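Local structure of GPI-anchored protein LLG1 (Arabidopsis thaliana, 6A5D) at residues Asp58-Tyr63 against Ser110-Glu115; Gln96-Glu99 against Gly103-Cys106. The protein is a plant cell-surface protein that probably acts as a co-receptor, helping receptor kinases perceive RALF peptides in a heterotypic complex. All blocks are in the same frame, centred on the assembly; numbering follows the deposited sequence.

Contact 1 of 2, residues Asp58-Tyr63 against Ser110-Glu115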
ATOM      1  N   ASP A  58       5.879  -3.711   3.313  1.00  9.35           N
ATOM      2  CA  ASP A  58       6.430  -4.987   2.861  1.00  9.18           C
ATOM      3  C   ASP A  58       5.795  -5.432   1.545  1.00 10.38           C
ATOM      4  O   ASP A  58       6.475  -5.996   0.674  1.00  9.10           O
ATOM      5  CB  ASP A  58       6.282  -6.047   3.948  1.00 11.88           C
ATOM      6  CG  ASP A  58       7.298  -5.889   5.068  1.00 12.14           C
ATOM      7  OD1 ASP A  58       8.350  -5.254   4.847  1.00 12.98           O
ATOM      8  OD2 ASP A  58       7.057  -6.415   6.171  1.00 12.44           O
ATOM      9  N   PHE A  59       4.499  -5.149   1.371  1.00 10.73           N
ATOM     10  CA  PHE A  59       3.796  -5.495   0.138  1.00  8.44           C
ATOM     11  C   PHE A  59       4.183  -4.564  -1.005  1.00 10.35           C
ATOM     12  O   PHE A  59       4.399  -5.017  -2.140  1.00 10.94           O
ATOM     13  CB  PHE A  59       2.281  -5.403   0.362  1.00 10.16           C
ATOM     14  CG  PHE A  59       1.473  -5.659  -0.891  1.00 10.50           C
ATOM     15  CD1 PHE A  59       1.082  -6.954  -1.218  1.00  9.31           C
ATOM     16  CD2 PHE A  59       1.119  -4.615  -1.746  1.00 10.66           C
ATOM     17  CE1 PHE A  59       0.345  -7.196  -2.379  1.00  9.55           C
ATOM     18  CE2 PHE A  59       0.384  -4.854  -2.909  1.00 10.71           C
ATOM     19  CZ  PHE A  59       0.010  -6.146  -3.230  1.00 11.27           C
ATOM     20  N   ALA A  60       4.258  -3.259  -0.728  1.00 10.65           N
ATOM     21  CA  ALA A  60       4.221  -2.238  -1.767  1.00 10.30           C
ATOM     22  C   ALA A  60       5.591  -1.691  -2.120  1.00  9.56           C
ATOM     23  O   ALA A  60       5.812  -1.309  -3.266  1.00 10.36           O
ATOM     24  CB  ALA A  60       3.315  -1.074  -1.329  1.00  9.47           C
ATOM     25  N   CYS A  61       6.516  -1.668  -1.170  1.00 10.56           N
ATOM     26  CA  CYS A  61       7.839  -1.122  -1.442  1.00 10.21           C
ATOM     27  C   CYS A  61       8.576  -1.783  -2.605  1.00 12.38           C
ATOM     28  O   CYS A  61       9.350  -1.074  -3.272  1.00 10.72           O
ATOM     29  CB  CYS A  61       8.689  -1.114  -0.167  1.00  8.49           C
ATOM     30  SG  CYS A  61       8.151   0.138   1.020  1.00 74.81           S
ATOM     31  N   PRO A  62       8.401  -3.073  -2.910  1.00 10.35           N
ATOM     32  CA  PRO A  62       9.060  -3.610  -4.112  1.00 11.10           C
ATOM     33  C   PRO A  62       8.593  -2.960  -5.402  1.00 11.43           C
ATOM     34  O   PRO A  62       9.231  -3.159  -6.440  1.00 12.54           O
ATOM     35  CB  PRO A  62       8.785  -5.120  -4.066  1.00 11.05           C
ATOM     36  CG  PRO A  62       8.234  -5.412  -2.708  1.00 11.93           C
ATOM     37  CD  PRO A  62       7.800  -4.127  -2.062  1.00 10.73           C
ATOM     38  N   TYR A  63       7.521  -2.168  -5.370  1.00  7.28           N
ATOM     39  CA  TYR A  63       6.910  -1.632  -6.580  1.00 10.60           C
ATOM     40  C   TYR A  63       6.968  -0.115  -6.649  1.00 11.09           C
ATOM     41  O   TYR A  63       6.222   0.488  -7.424  1.00 11.72           O
ATOM     42  CB  TYR A  63       5.479  -2.161  -6.739  1.00  9.14           C
ATOM     43  CG  TYR A  63       5.493  -3.669  -6.741  1.00 10.69           C
ATOM     44  CD1 TYR A  63       5.851  -4.356  -7.889  1.00 12.02           C
ATOM     45  CD2 TYR A  63       5.232  -4.407  -5.584  1.00 11.30           C
ATOM     46  CE1 TYR A  63       5.924  -5.735  -7.915  1.00  9.81           C
ATOM     47  CE2 TYR A  63       5.314  -5.805  -5.593  1.00  9.41           C
ATOM     48  CZ  TYR A  63       5.654  -6.456  -6.766  1.00 10.27           C
ATOM     49  OH  TYR A  63       5.755  -7.834  -6.843  1.00 12.16           O
ATOM     50  N   SER A 110      12.908   5.076  -0.957  1.00 16.94           N
ATOM     51  CA  SER A 110      11.895   5.690  -1.800  1.00 17.09           C
ATOM     52  C   SER A 110      10.609   5.914  -1.003  1.00 18.43           C
ATOM     53  O   SER A 110      10.393   5.320   0.056  1.00 21.58           O
ATOM     54  CB  SER A 110      11.612   4.820  -3.024  1.00 21.31           C
ATOM     55  OG  SER A 110      10.758   5.498  -3.937  1.00 26.96           O
ATOM     56  N   GLN A 111       9.738   6.766  -1.544  1.00 18.44           N
ATOM     57  CA  GLN A 111       8.494   7.155  -0.893  1.00 16.72           C
ATOM     58  C   GLN A 111       7.332   6.451  -1.577  1.00 17.72           C
ATOM     59  O   GLN A 111       7.247   6.430  -2.810  1.00 22.77           O
ATOM     60  CB  GLN A 111       8.266   8.663  -1.030  1.00 19.70           C
ATOM     61  CG  GLN A 111       9.443   9.506  -0.605  1.00 22.46           C
ATOM     62  CD  GLN A 111       9.768   9.314   0.855  1.00 23.96           C
ATOM     63  OE1 GLN A 111       8.865   9.224   1.696  1.00 23.56           O
ATOM     64  NE2 GLN A 111      11.054   9.227   1.171  1.00 26.44           N
ATOM     65  N   LEU A 112       6.395   5.907  -0.759  1.00 14.66           N
ATOM     66  CA  LEU A 112       5.168   5.368  -1.331  1.00 14.85           C
ATOM     67  C   LEU A 112       4.142   6.483  -1.493  1.00 14.73           C
ATOM     68  O   LEU A 112       4.047   7.367  -0.634  1.00 13.69           O
ATOM     69  CB  LEU A 112       4.579   4.324  -0.400  1.00 13.15           C
ATOM     70  CG  LEU A 112       5.365   3.029  -0.317  1.00 14.34           C
ATOM     71  CD1 LEU A 112       4.870   2.184   0.850  1.00 16.85           C
ATOM     72  CD2 LEU A 112       5.208   2.308  -1.633  1.00 15.78           C
ATOM     73  N   PRO A 113       3.367   6.472  -2.578  1.00 15.24           N
ATOM     74  CA  PRO A 113       2.352   7.505  -2.751  1.00 15.45           C
ATOM     75  C   PRO A 113       1.234   7.339  -1.737  1.00 15.28           C
ATOM     76  O   PRO A 113       0.908   6.212  -1.327  1.00 15.62           O
ATOM     77  CB  PRO A 113       1.847   7.265  -4.185  1.00 17.39           C
ATOM     78  CG  PRO A 113       2.034   5.786  -4.371  1.00 18.48           C
ATOM     79  CD  PRO A 113       3.344   5.486  -3.675  1.00 16.33           C
ATOM     80  N   PRO A 114       0.608   8.440  -1.312  1.00 15.72           N
ATOM     81  CA  PRO A 114      -0.535   8.325  -0.399  1.00 15.24           C
ATOM     82  C   PRO A 114      -1.823   7.923  -1.085  1.00 16.43           C
ATOM     83  O   PRO A 114      -2.754   7.484  -0.396  1.00 18.94           O
ATOM     84  CB  PRO A 114      -0.658   9.739   0.180  1.00 15.59           C
ATOM     85  CG  PRO A 114      -0.135  10.622  -0.879  1.00 14.87           C
ATOM     86  CD  PRO A 114       0.878   9.835  -1.696  1.00 17.16           C
ATOM     87  N   GLU A 115      -1.903   8.038  -2.403  1.00 16.45           N
ATOM     88  CA  GLU A 115      -3.145   7.724  -3.098  1.00 19.50           C
ATOM     89  C   GLU A 115      -2.913   7.346  -4.559  1.00 21.70           C
ATOM     90  O   GLU A 115      -3.782   6.741  -5.198  1.00 22.98           O
ATOM     91  CB  GLU A 115      -4.098   8.916  -2.984  1.00 25.52           C
ATOM     92  CG  GLU A 115      -5.474   8.678  -3.558  1.00 24.51           C
ATOM     93  CD  GLU A 115      -6.178   9.982  -3.880  1.00 37.33           C
ATOM     94  OE1 GLU A 115      -5.911  10.979  -3.175  1.00 32.20           O
ATOM     95  OE2 GLU A 115      -6.947  10.014  -4.865  1.00 39.35           O
TER
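Leu112 reaches across with the two methyls of its fork, and each finds its own partner. CD2 lies 3.9 Å from Ala60 CB. CD1 sits at the same separation, 3.9 Å, from Cys61 SG. The fork therefore straddles two consecutive residues, Ala60 of helix 49-60 and Cys61 of the 3-10 turn. The side-chain torsions set this up. CG is anti to the carbonyl carbon of Leu112 (chi1 -70°), and CD1 is then anti to CA (chi2 168°). CD1 is thus the extended branch, while CD2 is folded back closer to its own backbone. Ala60 points its methyl toward the leucine. Cys61 meets it with its sulfur, and the disulfide to Cys106 probably limits how far that sulfur can turn.

The contact is small and apolar, burying about 130 Å² in all. The backbones stay apart, with Cys61 CA and Leu112 CA 7.0 Å from each other. Leu112 CD2 also comes within 4.0 Å of Ala60 O. That oxygen is already engaged, because Tyr63 N donates a 2.8 Å hydrogen bond to Ala60 O. This bond closes the turn from Ala60 to Tyr63. Tyr63 in turn takes the N-cap position of helix 64-67.

Other parts of the fold pack round the leucine. Leu112 also touches Cys106, the other half of the disulfide, and Thr64 and Leu67 of helix 64-67, while Ala60 packs on Met78 of helix 74-86. Gln111 O accepts a hydrogen bond from Asn68 ND2, which probably helps to fix the backbone just before the leucine. This is apolar core packing in a disulfide-rich helical domain: Leu112, from the last modelled loop, packs beside the Cys61-Cys106 disulfide and against Ala60.

Contact 2 of 2, residues Gln96-Glu99 against Gly103-Cys106; sequences QCKE and GLEC
Leu104 lays its two methyls over one flank of helix 92-99, at Cys97 and Lys98. CD2 is pressed against Cys97 CB at 3.6 Å, and CD1 meets Lys98 CG at 4.0 Å. The lysine side chain meets the leucine near its base, through CG and less closely CD. CG is anti to its own carbonyl carbon (chi1 -75°), and the tip runs away from the loop. Phe56 of helix 49-60 also packs on Leu104. With an alanine in place of this leucine, a gap is likely to open beside Cys97 and the base of Lys98 to lose its apolar neighbour.

The backbones come close as well. Gly103 CA makes a C-H...O contact of 3.1 Å with Cys97 O, with 123° at the hydrogen. The phi of Gly103 is positive, at 57°, which suits a glycine. Its carbonyl oxygen lies 3.1 Å from Cys97 O; the two acceptors are side-on to each other and not hydrogen-bonded. Lys57 NZ hydrogen-bonds to both Gly103 O and Glu105 O, which probably eases the close approach. The loop folds back on helix 92-99. Disulfides tie Cys97 to Cys53 of helix 49-60 and Cys106 to Cys61 of the 3-10 turn, cross-linking this disulfide-rich helical fold.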
ATOM      1  N   GLN A  96      -2.007   5.604   8.565  1.00 12.54           N
ATOM      2  CA  GLN A  96      -1.222   4.904   9.582  1.00 11.06           C
ATOM      3  C   GLN A  96       0.272   5.123   9.393  1.00 10.97           C
ATOM      4  O   GLN A  96       1.000   5.359  10.365  1.00  9.73           O
ATOM      5  CB  GLN A  96      -1.498   3.398   9.568  1.00 11.19           C
ATOM      6  CG  GLN A  96      -2.922   2.987   9.866  1.00 11.23           C
ATOM      7  CD  GLN A  96      -3.184   1.557   9.445  1.00 11.51           C
ATOM      8  OE1 GLN A  96      -2.728   1.118   8.369  1.00 13.85           O
ATOM      9  NE2 GLN A  96      -3.909   0.808  10.284  1.00 12.43           N
ATOM     10  N   CYS A  97       0.762   5.030   8.149  1.00  9.91           N
ATOM     11  CA  CYS A  97       2.192   5.197   7.926  1.00 10.37           C
ATOM     12  C   CYS A  97       2.612   6.634   8.213  1.00 11.26           C
ATOM     13  O   CYS A  97       3.696   6.873   8.759  1.00  9.68           O
ATOM     14  CB  CYS A  97       2.561   4.790   6.496  1.00 10.32           C
ATOM     15  SG  CYS A  97       2.556   3.023   6.182  1.00 10.20           S
ATOM     16  N   LYS A  98       1.772   7.606   7.846  1.00  9.39           N
ATOM     17  CA  LYS A  98       2.119   8.996   8.116  1.00 12.08           C
ATOM     18  C   LYS A  98       2.137   9.273   9.612  1.00 12.83           C
ATOM     19  O   LYS A  98       2.865  10.167  10.059  1.00 13.82           O
ATOM     20  CB  LYS A  98       1.171   9.944   7.381  1.00 12.34           C
ATOM     21  CG  LYS A  98       1.436  10.041   5.881  1.00 13.02           C
ATOM     22  CD  LYS A  98       0.294  10.725   5.139  1.00 18.60           C
ATOM     23  CE  LYS A  98       0.139  12.167   5.478  1.00 23.47           C
ATOM     24  NZ  LYS A  98      -0.981  12.709   4.645  1.00 27.06           N
ATOM     25  N   GLU A  99       1.394   8.484  10.399  1.00 13.06           N
ATOM     26  CA  GLU A  99       1.482   8.552  11.854  1.00 13.15           C
ATOM     27  C   GLU A  99       2.779   7.973  12.400  1.00 14.19           C
ATOM     28  O   GLU A  99       3.143   8.266  13.545  1.00 19.23           O
ATOM     29  CB  GLU A  99       0.257   7.913  12.521  1.00 12.77           C
ATOM     30  CG  GLU A  99      -1.044   8.640  12.222  1.00 13.47           C
ATOM     31  CD  GLU A  99      -2.248   8.074  12.965  1.00 15.99           C
ATOM     32  OE1 GLU A  99      -2.106   7.080  13.717  1.00 14.08           O
ATOM     33  OE2 GLU A  99      -3.340   8.672  12.825  1.00 18.20           O
ATOM     34  N   GLY A 103       7.013   7.735   8.326  1.00 10.62           N
ATOM     35  CA  GLY A 103       6.090   8.252   7.335  1.00 10.05           C
ATOM     36  C   GLY A 103       5.800   7.198   6.287  1.00 12.29           C
ATOM     37  O   GLY A 103       5.681   6.002   6.588  1.00 10.97           O
ATOM     38  N   LEU A 104       5.726   7.636   5.031  1.00 11.50           N
ATOM     39  CA  LEU A 104       5.502   6.739   3.904  1.00 11.30           C
ATOM     40  C   LEU A 104       6.804   6.316   3.223  1.00 13.11           C
ATOM     41  O   LEU A 104       6.771   5.805   2.097  1.00 13.43           O
ATOM     42  CB  LEU A 104       4.503   7.353   2.916  1.00 13.21           C
ATOM     43  CG  LEU A 104       3.031   7.111   3.285  1.00 10.40           C
ATOM     44  CD1 LEU A 104       2.130   8.064   2.520  1.00 13.78           C
ATOM     45  CD2 LEU A 104       2.668   5.659   2.980  1.00 13.21           C
ATOM     46  N   GLU A 105       7.940   6.485   3.900  1.00 12.18           N
ATOM     47  CA  GLU A 105       9.236   6.138   3.323  1.00 13.39           C
ATOM     48  C   GLU A 105       9.504   4.638   3.415  1.00 13.25           C
ATOM     49  O   GLU A 105       9.381   4.029   4.484  1.00 13.81           O
ATOM     50  CB  GLU A 105      10.351   6.911   4.035  1.00 14.87           C
ATOM     51  CG  GLU A 105      11.748   6.596   3.524  1.00 20.57           C
ATOM     52  CD  GLU A 105      12.815   7.526   4.089  1.00 27.01           C
ATOM     53  OE1 GLU A 105      12.789   7.787   5.312  1.00 34.90           O
ATOM     54  OE2 GLU A 105      13.690   7.969   3.315  1.00 30.17           O
ATOM     55  N   CYS A 106       9.886   4.050   2.287  1.00 14.04           N
ATOM     56  CA  CYS A 106      10.353   2.675   2.268  1.00 12.36           C
ATOM     57  C   CYS A 106      11.757   2.605   2.860  1.00 16.81           C
ATOM     58  O   CYS A 106      12.532   3.558   2.747  1.00 15.79           O
ATOM     59  CB  CYS A 106      10.379   2.170   0.837  1.00 12.19           C
ATOM     60  SG  CYS A 106       8.722   1.900   0.184  1.00 13.18           S
TER

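In the fold
Contact 2 is nested inside the loop closed by contact 1. Along the chain come 58-63, then 96-99, 103-106 and finally 110-115. The centres lie 10 Å apart, and the two contacts touch. Cys61 SG and Cys106 SG form a disulfide of 2.0 Å. Leu112 N lies 2.9 Å from Leu104 O, a probable hydrogen bond. Helix 49-60 serves both: Ala60 carries part of contact 1, and its residues Cys53, Phe56 and Lys57 support contact 2. Contact 1 is the more central of the two. Together they hold the segment after helix 92-99 against the helical body of this strand-free domain.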